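Local structure of sporulation-control protein spo0M (Bacillus subtilis, 5CL2) at residues T14-D19 against D124-E129; E26-V31 against P88-L93; L47-R52 against V106-D111; T97-G102 against V128-W133. The protein controls the expression of spo0A and is required for Bacillus subtilis to pass the morphological stage 0 of sporulation. All coordinates share one frame; numbering follows the deposited sequence.

In the fold
Contacts 1, 2 and 3 all belong to the arrestin-like beta sandwich, and contact 4 lies where its loops and last strand lead into the helix 132-143. Contact 2 pairs strands 26-34 and 84-92 in the three-stranded sheet; contact 3, the most buried, pairs strands 40-57 and 106-114 in the five-stranded sheet. Both are antiparallel ladders, but contact 2 turns polar side chains to solvent on one face, whereas contact 3 has leucines and valines on one face and small or polar residues with Val109 on the other. Contact 1 spans the two sheets through a sodium ion, a hydrophobic touch and one backbone hydrogen bond. Contact 4, partly buried, shares Val128 and Glu129 with contact 1.

Contact 1 (T14-D19 against D124-E129); sequences TILEKD and DRIFVE. With NA (sodium ion), chain C.
Thr14 and Asp124 meet through a sodium ion that lies between the two sheets of the sandwich. Asp124 grips it with both carboxylate oxygens, OD2 at 2.3 Å and OD1 at 2.5 Å from the ion, while the backbone O of Thr14 binds it at 2.6 Å. With chi1 at -67°, CG of Asp124 lies beside its own backbone N and anti to the carbonyl carbon, and the carboxylate reaches toward strand 11-16. Asp122 and a water are further ligands. Thr14 gives the metal its carbonyl; its hydroxyl lies against that of Thr110, too close for the bond to be trusted in detail. Beyond the ion the contact turns apolar: Leu16 CD1 meets the CG2 branch of Ile126 at 3.5 Å, the two side chains crossing at about a right angle. At the far end Phe127 N donates a nearly straight hydrogen bond to Asp19 O (2.8 Å, 164°). The Asp19 carboxylate stands almost perpendicular to the Phe127 ring, its OD2 in the ring plane at the edge, 3.6 Å from CE2, where the ring hydrogens carry slight positive charge. Sodium would offset the negative charge of Asp122 and Asp124, so the cation probably lets acidic side chains sit where the sheets face one another.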
loop_
_atom_site.group_PDB
_atom_site.type_symbol
_atom_site.label_atom_id
_atom_site.label_comp_id
_atom_site.label_asym_id
_atom_site.label_seq_id
_atom_site.Cartn_x
_atom_site.Cartn_y
_atom_site.Cartn_z
ATOM N N THR A 14 -14.102 -7.544 -24.929
ATOM C CA THR A 14 -14.586 -7.519 -23.546
ATOM C C THR A 14 -15.733 -6.528 -23.444
ATOM O O THR A 14 -15.656 -5.429 -23.982
ATOM C CB THR A 14 -13.477 -7.138 -22.541
ATOM O OG1 THR A 14 -12.464 -8.144 -22.522
ATOM C CG2 THR A 14 -14.043 -6.997 -21.136
ATOM N N ILE A 15 -16.800 -6.907 -22.757
ATOM C CA ILE A 15 -17.956 -6.031 -22.624
ATOM C C ILE A 15 -18.352 -5.965 -21.156
ATOM O O ILE A 15 -18.696 -6.982 -20.547
ATOM C CB ILE A 15 -19.158 -6.535 -23.509
ATOM C CG1 ILE A 15 -18.717 -6.735 -24.960
ATOM C CG2 ILE A 15 -20.358 -5.588 -23.431
ATOM C CD1 ILE A 15 -19.725 -7.506 -25.817
ATOM N N LEU A 16 -18.222 -4.778 -20.571
ATOM C CA LEU A 16 -18.648 -4.518 -19.206
ATOM C C LEU A 16 -20.133 -4.221 -19.172
ATOM O O LEU A 16 -20.676 -3.762 -20.164
ATOM C CB LEU A 16 -17.863 -3.346 -18.621
ATOM C CG LEU A 16 -16.369 -3.397 -18.940
ATOM C CD1 LEU A 16 -15.740 -2.049 -18.632
ATOM C CD2 LEU A 16 -15.665 -4.540 -18.203
ATOM N N GLU A 17 -20.798 -4.439 -18.043
ATOM C CA GLU A 17 -22.223 -4.138 -18.008
ATOM C C GLU A 17 -22.456 -2.637 -17.876
ATOM O O GLU A 17 -23.431 -2.124 -18.432
ATOM C CB GLU A 17 -22.919 -4.860 -16.849
ATOM C CG GLU A 17 -22.978 -6.363 -16.952
ATOM C CD GLU A 17 -23.595 -6.986 -15.701
ATOM O OE1 GLU A 17 -24.050 -6.216 -14.815
ATOM O OE2 GLU A 17 -23.672 -8.239 -15.627
ATOM N N LYS A 18 -21.539 -1.933 -17.204
ATOM C CA LYS A 18 -21.575 -0.467 -17.115
ATOM C C LYS A 18 -20.245 0.137 -17.559
ATOM O O LYS A 18 -19.215 -0.537 -17.556
ATOM C CB LYS A 18 -21.860 0.001 -15.687
ATOM C CG LYS A 18 -22.875 -0.803 -14.906
ATOM C CD LYS A 18 -23.362 0.002 -13.714
ATOM C CE LYS A 18 -22.682 -0.482 -12.433
ATOM N NZ LYS A 18 -23.460 -0.246 -11.183
ATOM N N ASP A 19 -20.277 1.397 -17.976
ATOM C CA ASP A 19 -19.060 2.159 -18.237
ATOM C C ASP A 19 -18.615 2.997 -17.002
ATOM O O ASP A 19 -17.504 3.545 -16.981
ATOM C CB ASP A 19 -19.229 3.001 -19.521
ATOM C CG ASP A 19 -20.085 4.234 -19.325
ATOM O OD1 ASP A 19 -21.033 4.199 -18.514
ATOM O OD2 ASP A 19 -19.830 5.224 -20.040
ATOM N N ASP A 124 -10.966 -1.164 -22.624
ATOM C CA ASP A 124 -12.251 -0.551 -22.310
ATOM C C ASP A 124 -12.038 0.521 -21.236
ATOM O O ASP A 124 -11.762 0.234 -20.083
ATOM C CB ASP A 124 -13.244 -1.598 -21.796
ATOM C CG ASP A 124 -13.646 -2.619 -22.870
ATOM O OD1 ASP A 124 -12.919 -3.636 -22.993
ATOM O OD2 ASP A 124 -14.658 -2.399 -23.591
ATOM N N ARG A 125 -12.195 1.769 -21.598
ATOM C CA ARG A 125 -12.154 2.815 -20.612
ATOM C C ARG A 125 -13.307 2.700 -19.633
ATOM O O ARG A 125 -14.411 2.322 -20.012
ATOM C CB ARG A 125 -12.154 4.144 -21.311
ATOM C CG ARG A 125 -11.047 4.241 -22.332
ATOM C CD ARG A 125 -11.638 5.062 -23.437
ATOM N NE ARG A 125 -12.168 6.270 -22.800
ATOM C CZ ARG A 125 -12.323 7.438 -23.411
ATOM N NH1 ARG A 125 -12.076 7.528 -24.707
ATOM N NH2 ARG A 125 -12.802 8.494 -22.754
ATOM N N ILE A 126 -13.051 3.028 -18.370
ATOM C CA ILE A 126 -14.148 3.234 -17.438
ATOM C C ILE A 126 -14.077 4.598 -16.766
ATOM O O ILE A 126 -13.001 5.179 -16.575
ATOM C CB ILE A 126 -14.203 2.133 -16.369
ATOM C CG1 ILE A 126 -12.941 2.107 -15.526
ATOM C CG2 ILE A 126 -14.357 0.788 -17.017
ATOM C CD1 ILE A 126 -13.121 1.334 -14.227
ATOM N N PHE A 127 -15.244 5.158 -16.494
ATOM C CA PHE A 127 -15.275 6.410 -15.779
ATOM C C PHE A 127 -15.418 6.027 -14.317
ATOM O O PHE A 127 -16.311 5.251 -13.959
ATOM C CB PHE A 127 -16.413 7.310 -16.269
ATOM C CG PHE A 127 -16.304 7.672 -17.735
ATOM C CD1 PHE A 127 -15.448 8.677 -18.158
ATOM C CD2 PHE A 127 -17.062 7.004 -18.688
ATOM C CE1 PHE A 127 -15.342 9.000 -19.498
ATOM C CE2 PHE A 127 -16.964 7.327 -20.034
ATOM C CZ PHE A 127 -16.106 8.329 -20.438
ATOM N N VAL A 128 -14.516 6.543 -13.481
ATOM C CA VAL A 128 -14.554 6.272 -12.047
ATOM C C VAL A 128 -15.031 7.500 -11.301
ATOM O O VAL A 128 -14.334 8.511 -11.243
ATOM C CB VAL A 128 -13.189 5.867 -11.510
ATOM C CG1 VAL A 128 -13.264 5.677 -10.007
ATOM C CG2 VAL A 128 -12.699 4.605 -12.220
ATOM N N GLU A 129 -16.227 7.413 -10.733
ATOM C CA GLU A 129 -16.830 8.558 -10.065
ATOM C C GLU A 129 -16.317 8.788 -8.660
ATOM O O GLU A 129 -15.862 7.857 -8.005
ATOM C CB GLU A 129 -18.343 8.407 -10.018
ATOM C CG GLU A 129 -19.005 8.443 -11.372
ATOM C CD GLU A 129 -20.496 8.310 -11.248
ATOM O OE1 GLU A 129 -20.956 7.278 -10.704
ATOM O OE2 GLU A 129 -21.205 9.239 -11.685
HETATM NA NA NA C . -14.084 -3.845 -25.233
HETATM O O HOH W 1 -13.185 -2.435 -26.313
#

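Contact 2 (E26-V31 against P88-L93); sequences EVQGTV and PFTFTL
Strands 26-31 and 88-92 run antiparallel at 166°, their axes 4.6 Å apart, as neighbours in the three-stranded sheet of the arrestin-like beta sandwich. Val27 with Phe91 and Gly29 with Phe89 are the hydrogen-bonded pairs, each joined by two N-H···O bonds; Glu26-Thr92, Gln28-Thr90 and Thr30-Pro88 are the non-hydrogen-bonded ones. The apolar residues alternate onto the face that looks into the sandwich. There Val27 lies alongside Phe91, pointing the same way, and its CB sits over the ring face, 3.9 Å from the centroid, in a CH-pi contact. Its CG2 branch reaches on to Leu93 CD1 at 3.7 Å. Phe89 has CG between its backbone N and carbonyl carbon (chi1 66°), which swings the ring back across the neighbouring strand. Gly29 suits this place because it has no side chain to stand where the ring lies: its CA is 4.0 Å from the Phe89 centroid, over the face. Val31 CG2 approaches the same ring obliquely, and Leu16 and Leu47 also pack on Phe89. On the other face, where Glu26, Thr90 and Thr92 are exposed, polar groups take over. Thr90 OG1, anti to its own backbone N, donates to Glu26 OE1 at 2.7 Å, meeting that oxygen from above the carboxylate plane.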
loop_
_atom_site.group_PDB
_atom_site.type_symbol
_atom_site.label_atom_id
_atom_site.label_comp_id
_atom_site.label_asym_id
_atom_site.label_seq_id
_atom_site.Cartn_x
_atom_site.Cartn_y
_atom_site.Cartn_z
ATOM N N GLU A 26 -18.625 -3.364 -7.491
ATOM C CA GLU A 26 -18.244 -4.536 -8.271
ATOM C C GLU A 26 -18.410 -4.302 -9.761
ATOM O O GLU A 26 -19.479 -3.913 -10.220
ATOM C CB GLU A 26 -19.087 -5.737 -7.881
ATOM C CG GLU A 26 -18.370 -6.771 -7.043
ATOM C CD GLU A 26 -19.088 -8.094 -7.130
ATOM O OE1 GLU A 26 -19.868 -8.255 -8.094
ATOM O OE2 GLU A 26 -18.894 -8.961 -6.248
ATOM N N VAL A 27 -17.338 -4.516 -10.510
ATOM C CA VAL A 27 -17.390 -4.499 -11.967
ATOM C C VAL A 27 -17.735 -5.904 -12.496
ATOM O O VAL A 27 -17.101 -6.902 -12.118
ATOM C CB VAL A 27 -16.059 -4.018 -12.583
ATOM C CG1 VAL A 27 -16.158 -3.960 -14.119
ATOM C CG2 VAL A 27 -15.664 -2.658 -12.014
ATOM N N GLN A 28 -18.761 -5.980 -13.341
ATOM C CA GLN A 28 -19.121 -7.250 -13.967
ATOM C C GLN A 28 -19.063 -7.168 -15.476
ATOM O O GLN A 28 -19.333 -6.128 -16.078
ATOM C CB GLN A 28 -20.513 -7.687 -13.544
ATOM C CG GLN A 28 -20.897 -7.270 -12.149
ATOM C CD GLN A 28 -22.225 -7.854 -11.743
ATOM O OE1 GLN A 28 -22.743 -8.740 -12.418
ATOM N NE2 GLN A 28 -22.786 -7.370 -10.640
ATOM N N GLY A 29 -18.726 -8.280 -16.106
ATOM C CA GLY A 29 -18.723 -8.269 -17.557
ATOM C C GLY A 29 -18.470 -9.631 -18.135
ATOM O O GLY A 29 -18.522 -10.646 -17.438
ATOM N N THR A 30 -18.196 -9.646 -19.428
ATOM C CA THR A 30 -17.927 -10.881 -20.121
ATOM C C THR A 30 -16.792 -10.669 -21.090
ATOM O O THR A 30 -16.761 -9.670 -21.787
ATOM C CB THR A 30 -19.186 -11.376 -20.867
ATOM O OG1 THR A 30 -20.218 -11.655 -19.914
ATOM C CG2 THR A 30 -18.891 -12.626 -21.685
ATOM N N VAL A 31 -15.845 -11.595 -21.110
ATOM C CA VAL A 31 -14.857 -11.646 -22.183
ATOM C C VAL A 31 -15.367 -12.587 -23.310
ATOM O O VAL A 31 -15.569 -13.773 -23.081
ATOM C CB VAL A 31 -13.500 -12.160 -21.673
ATOM C CG1 VAL A 31 -12.465 -12.152 -22.791
ATOM C CG2 VAL A 31 -13.011 -11.323 -20.468
ATOM N N PRO A 88 -17.638 -15.007 -18.375
ATOM C CA PRO A 88 -18.131 -13.953 -17.480
ATOM C C PRO A 88 -17.226 -13.759 -16.266
ATOM O O PRO A 88 -16.611 -14.718 -15.792
ATOM C CB PRO A 88 -19.522 -14.456 -17.056
ATOM C CG PRO A 88 -19.505 -15.940 -17.313
ATOM C CD PRO A 88 -18.580 -16.141 -18.486
ATOM N N PHE A 89 -17.135 -12.522 -15.778
ATOM C CA PHE A 89 -16.252 -12.211 -14.658
ATOM C C PHE A 89 -16.809 -11.124 -13.748
ATOM O O PHE A 89 -17.674 -10.320 -14.145
ATOM C CB PHE A 89 -14.886 -11.765 -15.176
ATOM C CG PHE A 89 -14.931 -10.453 -15.934
ATOM C CD1 PHE A 89 -14.847 -9.229 -15.256
ATOM C CD2 PHE A 89 -15.100 -10.442 -17.320
ATOM C CE1 PHE A 89 -14.914 -8.028 -15.950
ATOM C CE2 PHE A 89 -15.167 -9.248 -18.023
ATOM C CZ PHE A 89 -15.076 -8.037 -17.338
ATOM N N THR A 90 -16.251 -11.074 -12.537
ATOM C CA THR A 90 -16.540 -10.011 -11.600
ATOM C C THR A 90 -15.293 -9.677 -10.754
ATOM O O THR A 90 -14.513 -10.567 -10.373
ATOM C CB THR A 90 -17.740 -10.403 -10.698
ATOM O OG1 THR A 90 -18.189 -9.265 -9.956
ATOM C CG2 THR A 90 -17.365 -11.510 -9.737
ATOM N N PHE A 91 -15.100 -8.391 -10.465
ATOM C CA PHE A 91 -14.031 -7.993 -9.545
ATOM C C PHE A 91 -14.410 -6.703 -8.863
ATOM O O PHE A 91 -15.243 -5.950 -9.352
ATOM C CB PHE A 91 -12.683 -7.840 -10.265
ATOM C CG PHE A 91 -12.611 -6.651 -11.205
ATOM C CD1 PHE A 91 -13.034 -6.767 -12.535
ATOM C CD2 PHE A 91 -12.076 -5.441 -10.780
ATOM C CE1 PHE A 91 -12.965 -5.694 -13.413
ATOM C CE2 PHE A 91 -11.995 -4.351 -11.646
ATOM C CZ PHE A 91 -12.438 -4.479 -12.969
ATOM N N THR A 92 -13.791 -6.440 -7.730
ATOM C CA THR A 92 -14.105 -5.237 -7.008
ATOM C C THR A 92 -13.095 -4.162 -7.339
ATOM O O THR A 92 -11.889 -4.411 -7.323
ATOM C CB THR A 92 -14.129 -5.505 -5.509
ATOM O OG1 THR A 92 -14.996 -6.617 -5.265
ATOM C CG2 THR A 92 -14.629 -4.283 -4.749
ATOM N N LEU A 93 -13.600 -2.974 -7.650
ATOM C CA LEU A 93 -12.766 -1.795 -7.858
ATOM C C LEU A 93 -12.095 -1.440 -6.540
ATOM O O LEU A 93 -12.782 -1.099 -5.571
ATOM C CB LEU A 93 -13.622 -0.637 -8.351
ATOM C CG LEU A 93 -13.113 0.298 -9.441
ATOM C CD1 LEU A 93 -13.007 -0.440 -10.742
ATOM C CD2 LEU A 93 -14.031 1.508 -9.581
#

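Contact 3 (L47-R52 against V106-D111); sequences LQLSTR and VAVVTD
Leu49 pushes CD1 between two valines of the neighbouring strand, 3.7 Å from Val106 CG1 and equally 3.7 Å from Val108 CG2. With chi1 at -168° its CG is anti to the backbone N, and this leans the isobutyl group across the partner strand. Leu47 takes a different torsion, CG beside the backbone N, and its methyls divide: CD1 meets Val108 CG1 at 4.0 Å while CD2 lies against Thr110. These branched side chains fill the face turned toward the opposite sheet, where Phe89 and Leu93 pack against Leu47 and Leu49. Behind them stands the antiparallel ladder. Gln48 and Val109 exchange two hydrogen bonds of 2.7 Å (N to O in each direction), and Ser50 pairs with Ala107 in the same manner. On the face carrying Gln48, Ser50, Ala107 and Val109, small Ser50 and Ala107 suit the buried middle, and Ser50 OG makes a weak hydrogen bond to Tyr65. Further out, strands 60-79 and 120-128 flank the pair, so both segments are interior strands of the five-stranded sheet. The Thr110 side chain lies about 6 Å from the sodium ion. Apolar packing thus dominates the leucine face, the other face is mixed, and four backbone bonds satisfy the N-H and C=O groups of the buried ladder between them.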
loop_
_atom_site.group_PDB
_atom_site.type_symbol
_atom_site.label_atom_id
_atom_site.label_comp_id
_atom_site.label_asym_id
_atom_site.label_seq_id
_atom_site.Cartn_x
_atom_site.Cartn_y
_atom_site.Cartn_z
ATOM N N LEU A 47 -7.359 -9.857 -16.991
ATOM C CA LEU A 47 -7.886 -8.499 -17.012
ATOM C C LEU A 47 -6.974 -7.628 -16.153
ATOM O O LEU A 47 -6.491 -8.079 -15.108
ATOM C CB LEU A 47 -9.295 -8.436 -16.428
ATOM C CG LEU A 47 -10.461 -8.780 -17.352
ATOM C CD1 LEU A 47 -11.716 -8.064 -16.897
ATOM C CD2 LEU A 47 -10.135 -8.551 -18.823
ATOM N N GLN A 48 -6.757 -6.388 -16.580
ATOM C CA GLN A 48 -5.965 -5.436 -15.801
ATOM C C GLN A 48 -6.671 -4.111 -15.717
ATOM O O GLN A 48 -7.107 -3.570 -16.733
ATOM C CB GLN A 48 -4.586 -5.189 -16.403
ATOM C CG GLN A 48 -3.907 -6.396 -16.968
ATOM C CD GLN A 48 -2.450 -6.446 -16.552
ATOM O OE1 GLN A 48 -1.764 -5.414 -16.513
ATOM N NE2 GLN A 48 -1.970 -7.651 -16.218
ATOM N N LEU A 49 -6.713 -3.563 -14.506
ATOM C CA LEU A 49 -7.207 -2.210 -14.281
ATOM C C LEU A 49 -5.965 -1.326 -14.190
ATOM O O LEU A 49 -5.043 -1.618 -13.444
ATOM C CB LEU A 49 -8.060 -2.138 -13.012
ATOM C CG LEU A 49 -8.895 -0.878 -12.759
ATOM C CD1 LEU A 49 -10.146 -0.824 -13.650
ATOM C CD2 LEU A 49 -9.266 -0.768 -11.291
ATOM N N SER A 50 -5.907 -0.281 -15.003
ATOM C CA SER A 50 -4.709 0.536 -15.016
ATOM C C SER A 50 -4.980 2.012 -15.206
ATOM O O SER A 50 -6.064 2.438 -15.616
ATOM C CB SER A 50 -3.754 0.088 -16.104
ATOM O OG SER A 50 -4.356 0.297 -17.356
ATOM N N THR A 51 -3.975 2.798 -14.864
ATOM C CA THR A 51 -4.066 4.224 -15.078
ATOM C C THR A 51 -2.658 4.690 -15.399
ATOM O O THR A 51 -1.800 3.844 -15.698
ATOM C CB THR A 51 -4.680 4.955 -13.858
ATOM O OG1 THR A 51 -4.972 6.306 -14.224
ATOM C CG2 THR A 51 -3.773 4.892 -12.639
ATOM N N ARG A 52 -2.451 6.007 -15.449
ATOM C CA ARG A 52 -1.129 6.580 -15.652
ATOM C C ARG A 52 -0.865 7.637 -14.575
ATOM O O ARG A 52 -1.792 8.231 -14.030
ATOM C CB ARG A 52 -1.007 7.233 -17.025
ATOM C CG ARG A 52 -1.890 6.651 -18.085
ATOM C CD ARG A 52 -1.982 7.602 -19.261
ATOM N NE ARG A 52 -2.500 8.908 -18.864
ATOM C CZ ARG A 52 -3.014 9.796 -19.710
ATOM N NH1 ARG A 52 -3.072 9.528 -21.014
ATOM N NH2 ARG A 52 -3.461 10.961 -19.255
ATOM N N VAL A 106 -8.738 5.779 -16.471
ATOM C CA VAL A 106 -8.728 4.426 -15.928
ATOM C C VAL A 106 -9.255 3.478 -16.998
ATOM O O VAL A 106 -10.340 3.676 -17.551
ATOM C CB VAL A 106 -9.598 4.288 -14.681
ATOM C CG1 VAL A 106 -9.653 2.831 -14.253
ATOM C CG2 VAL A 106 -9.062 5.157 -13.561
ATOM N N ALA A 107 -8.474 2.454 -17.300
ATOM C CA ALA A 107 -8.834 1.523 -18.336
ATOM C C ALA A 107 -8.834 0.082 -17.823
ATOM O O ALA A 107 -7.997 -0.285 -17.007
ATOM C CB ALA A 107 -7.885 1.678 -19.523
ATOM N N VAL A 108 -9.785 -0.709 -18.312
ATOM C CA VAL A 108 -9.780 -2.170 -18.186
ATOM C C VAL A 108 -9.146 -2.779 -19.439
ATOM O O VAL A 108 -9.601 -2.565 -20.554
ATOM C CB VAL A 108 -11.196 -2.732 -17.985
ATOM C CG1 VAL A 108 -11.180 -4.239 -18.044
ATOM C CG2 VAL A 108 -11.786 -2.219 -16.654
ATOM N N VAL A 109 -8.040 -3.478 -19.251
ATOM C CA VAL A 109 -7.285 -4.048 -20.348
ATOM C C VAL A 109 -7.386 -5.558 -20.315
ATOM O O VAL A 109 -7.124 -6.178 -19.293
ATOM C CB VAL A 109 -5.810 -3.634 -20.274
ATOM C CG1 VAL A 109 -4.985 -4.346 -21.324
ATOM C CG2 VAL A 109 -5.672 -2.114 -20.383
ATOM N N THR A 110 -7.789 -6.138 -21.440
ATOM C CA THR A 110 -7.873 -7.573 -21.596
ATOM C C THR A 110 -6.613 -8.044 -22.291
ATOM O O THR A 110 -6.229 -7.510 -23.327
ATOM C CB THR A 110 -9.115 -7.981 -22.401
ATOM O OG1 THR A 110 -10.291 -7.497 -21.736
ATOM C CG2 THR A 110 -9.203 -9.513 -22.541
ATOM N N ASP A 111 -5.957 -9.018 -21.676
ATOM C CA ASP A 111 -4.781 -9.676 -22.225
ATOM C C ASP A 111 -5.107 -11.153 -22.505
ATOM O O ASP A 111 -5.269 -11.946 -21.581
ATOM C CB ASP A 111 -3.611 -9.516 -21.228
ATOM C CG ASP A 111 -2.367 -10.300 -21.617
ATOM O OD1 ASP A 111 -2.116 -10.524 -22.832
ATOM O OD2 ASP A 111 -1.605 -10.655 -20.689
#

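Contact 4 (T97-G102 against V128-W133); sequences TPITVG and VEAHPW
Val128 fits closely against the loop 97-102. Its CG1, anti to the backbone N (chi1 177°), comes to 3.2 Å from Pro98 O, and CG2 meets Thr97 CG2 at 3.7 Å. A beta-branched valine suits this spot because both its methyls lie against Pro98 O and Thr97 CG2, CG1 nearer the carbonyl and CG2 nearer the threonine methyl. The backbone closes the same region: Thr100 N donates to Val128 O at 2.7 Å and 166°. Thr100 OG1 in turn accepts a weak bond from Val128 N (3.2 Å), its side chain crossing that of Val128 at about a right angle. Ile99 continues the packing, its CG2 lying against Val128 O and its CG1-CD1 arm reaching Ala130, CD1 3.7 Å from CB; a small alanine accommodates that methyl alongside the backbone. Beyond this the contact thins. Glu129 is exposed, its CB directed away from the loop, and the chain then departs toward the helix, where His131 is the N-cap and its ND1 accepts from Trp133 N at 3.1 Å. Trp133 packs on helix 230-234, whereas Pro98 and Ile99 rest on strand 165-173 and Val128 on Val106 of strand 106-114. The contact thus lies at the junction between the sandwich and the following sheet with its helices.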
loop_
_atom_site.group_PDB
_atom_site.type_symbol
_atom_site.label_atom_id
_atom_site.label_comp_id
_atom_site.label_asym_id
_atom_site.label_seq_id
_atom_site.Cartn_x
_atom_site.Cartn_y
_atom_site.Cartn_z
ATOM N N THR A 97 -8.498 3.262 -6.377
ATOM C CA THR A 97 -8.731 3.612 -7.783
ATOM C C THR A 97 -8.989 5.115 -7.922
ATOM O O THR A 97 -9.886 5.645 -7.263
ATOM C CB THR A 97 -9.951 2.855 -8.370
ATOM O OG1 THR A 97 -9.750 1.448 -8.254
ATOM C CG2 THR A 97 -10.172 3.212 -9.833
ATOM N N PRO A 98 -8.245 5.799 -8.810
ATOM C CA PRO A 98 -8.403 7.251 -8.935
ATOM C C PRO A 98 -9.731 7.592 -9.585
ATOM O O PRO A 98 -10.303 6.766 -10.310
ATOM C CB PRO A 98 -7.267 7.661 -9.870
ATOM C CG PRO A 98 -6.482 6.404 -10.148
ATOM C CD PRO A 98 -7.374 5.268 -9.865
ATOM N N ILE A 99 -10.210 8.798 -9.314
ATOM C CA ILE A 99 -11.444 9.331 -9.875
ATOM C C ILE A 99 -11.156 9.825 -11.285
ATOM O O ILE A 99 -10.110 10.441 -11.518
ATOM C CB ILE A 99 -11.996 10.482 -8.989
ATOM C CG1 ILE A 99 -12.535 9.922 -7.674
ATOM C CG2 ILE A 99 -13.064 11.294 -9.707
ATOM C CD1 ILE A 99 -12.553 10.955 -6.540
ATOM N N THR A 100 -12.066 9.572 -12.228
ATOM C CA THR A 100 -11.793 9.986 -13.594
ATOM C C THR A 100 -12.318 11.396 -13.747
ATOM O O THR A 100 -13.512 11.624 -13.965
ATOM C CB THR A 100 -12.478 9.062 -14.625
ATOM O OG1 THR A 100 -11.811 7.795 -14.654
ATOM C CG2 THR A 100 -12.409 9.671 -16.005
ATOM N N VAL A 101 -11.381 12.333 -13.683
ATOM C CA VAL A 101 -11.661 13.753 -13.786
ATOM C C VAL A 101 -10.318 14.360 -14.146
ATOM O O VAL A 101 -9.276 13.747 -13.882
ATOM C CB VAL A 101 -12.233 14.343 -12.491
ATOM C CG1 VAL A 101 -11.160 14.431 -11.415
ATOM C CG2 VAL A 101 -12.817 15.716 -12.746
ATOM N N GLY A 102 -10.332 15.548 -14.742
ATOM C CA GLY A 102 -9.108 16.155 -15.223
ATOM C C GLY A 102 -8.425 15.313 -16.290
ATOM O O GLY A 102 -9.023 14.948 -17.314
ATOM N N VAL A 128 -14.516 6.543 -13.481
ATOM C CA VAL A 128 -14.554 6.272 -12.047
ATOM C C VAL A 128 -15.031 7.500 -11.301
ATOM O O VAL A 128 -14.334 8.511 -11.243
ATOM C CB VAL A 128 -13.189 5.867 -11.510
ATOM C CG1 VAL A 128 -13.264 5.677 -10.007
ATOM C CG2 VAL A 128 -12.699 4.605 -12.220
ATOM N N GLU A 129 -16.227 7.413 -10.733
ATOM C CA GLU A 129 -16.830 8.558 -10.065
ATOM C C GLU A 129 -16.317 8.788 -8.660
ATOM O O GLU A 129 -15.862 7.857 -8.005
ATOM C CB GLU A 129 -18.343 8.407 -10.018
ATOM C CG GLU A 129 -19.005 8.443 -11.372
ATOM C CD GLU A 129 -20.496 8.310 -11.248
ATOM O OE1 GLU A 129 -20.956 7.278 -10.704
ATOM O OE2 GLU A 129 -21.205 9.239 -11.685
ATOM N N ALA A 130 -16.393 10.035 -8.203
ATOM C CA ALA A 130 -16.084 10.315 -6.813
ATOM C C ALA A 130 -17.038 9.574 -5.894
ATOM O O ALA A 130 -18.252 9.652 -6.033
ATOM C CB ALA A 130 -16.140 11.815 -6.534
ATOM N N HIS A 131 -16.464 8.851 -4.952
ATOM C CA HIS A 131 -17.223 8.224 -3.896
ATOM C C HIS A 131 -17.908 9.344 -3.113
ATOM O O HIS A 131 -17.329 10.418 -2.931
ATOM C CB HIS A 131 -16.269 7.390 -3.034
ATOM C CG HIS A 131 -16.902 6.715 -1.862
ATOM N ND1 HIS A 131 -17.275 7.400 -0.723
ATOM C CD2 HIS A 131 -17.160 5.411 -1.613
ATOM C CE1 HIS A 131 -17.768 6.552 0.158
ATOM N NE2 HIS A 131 -17.710 5.335 -0.359
ATOM N N PRO A 132 -19.143 9.106 -2.660
ATOM C CA PRO A 132 -19.960 10.103 -1.955
ATOM C C PRO A 132 -19.252 10.871 -0.827
ATOM O O PRO A 132 -19.474 12.071 -0.734
ATOM C CB PRO A 132 -21.102 9.264 -1.389
ATOM C CG PRO A 132 -21.287 8.177 -2.425
ATOM C CD PRO A 132 -19.899 7.869 -2.946
ATOM N N TRP A 133 -18.460 10.219 0.021
ATOM C CA TRP A 133 -17.720 10.954 1.057
ATOM C C TRP A 133 -16.775 11.972 0.435
ATOM O O TRP A 133 -16.648 13.096 0.937
ATOM C CB TRP A 133 -16.910 10.021 1.950
ATOM C CG TRP A 133 -17.691 8.931 2.629
ATOM C CD1 TRP A 133 -19.041 8.874 2.820
ATOM C CD2 TRP A 133 -17.152 7.750 3.228
ATOM N NE1 TRP A 133 -19.375 7.724 3.491
ATOM C CE2 TRP A 133 -18.233 7.014 3.749
ATOM C CE3 TRP A 133 -15.860 7.233 3.352
ATOM C CZ2 TRP A 133 -18.060 5.788 4.390
ATOM C CZ3 TRP A 133 -15.690 6.012 3.984
ATOM C CH2 TRP A 133 -16.782 5.306 4.501
#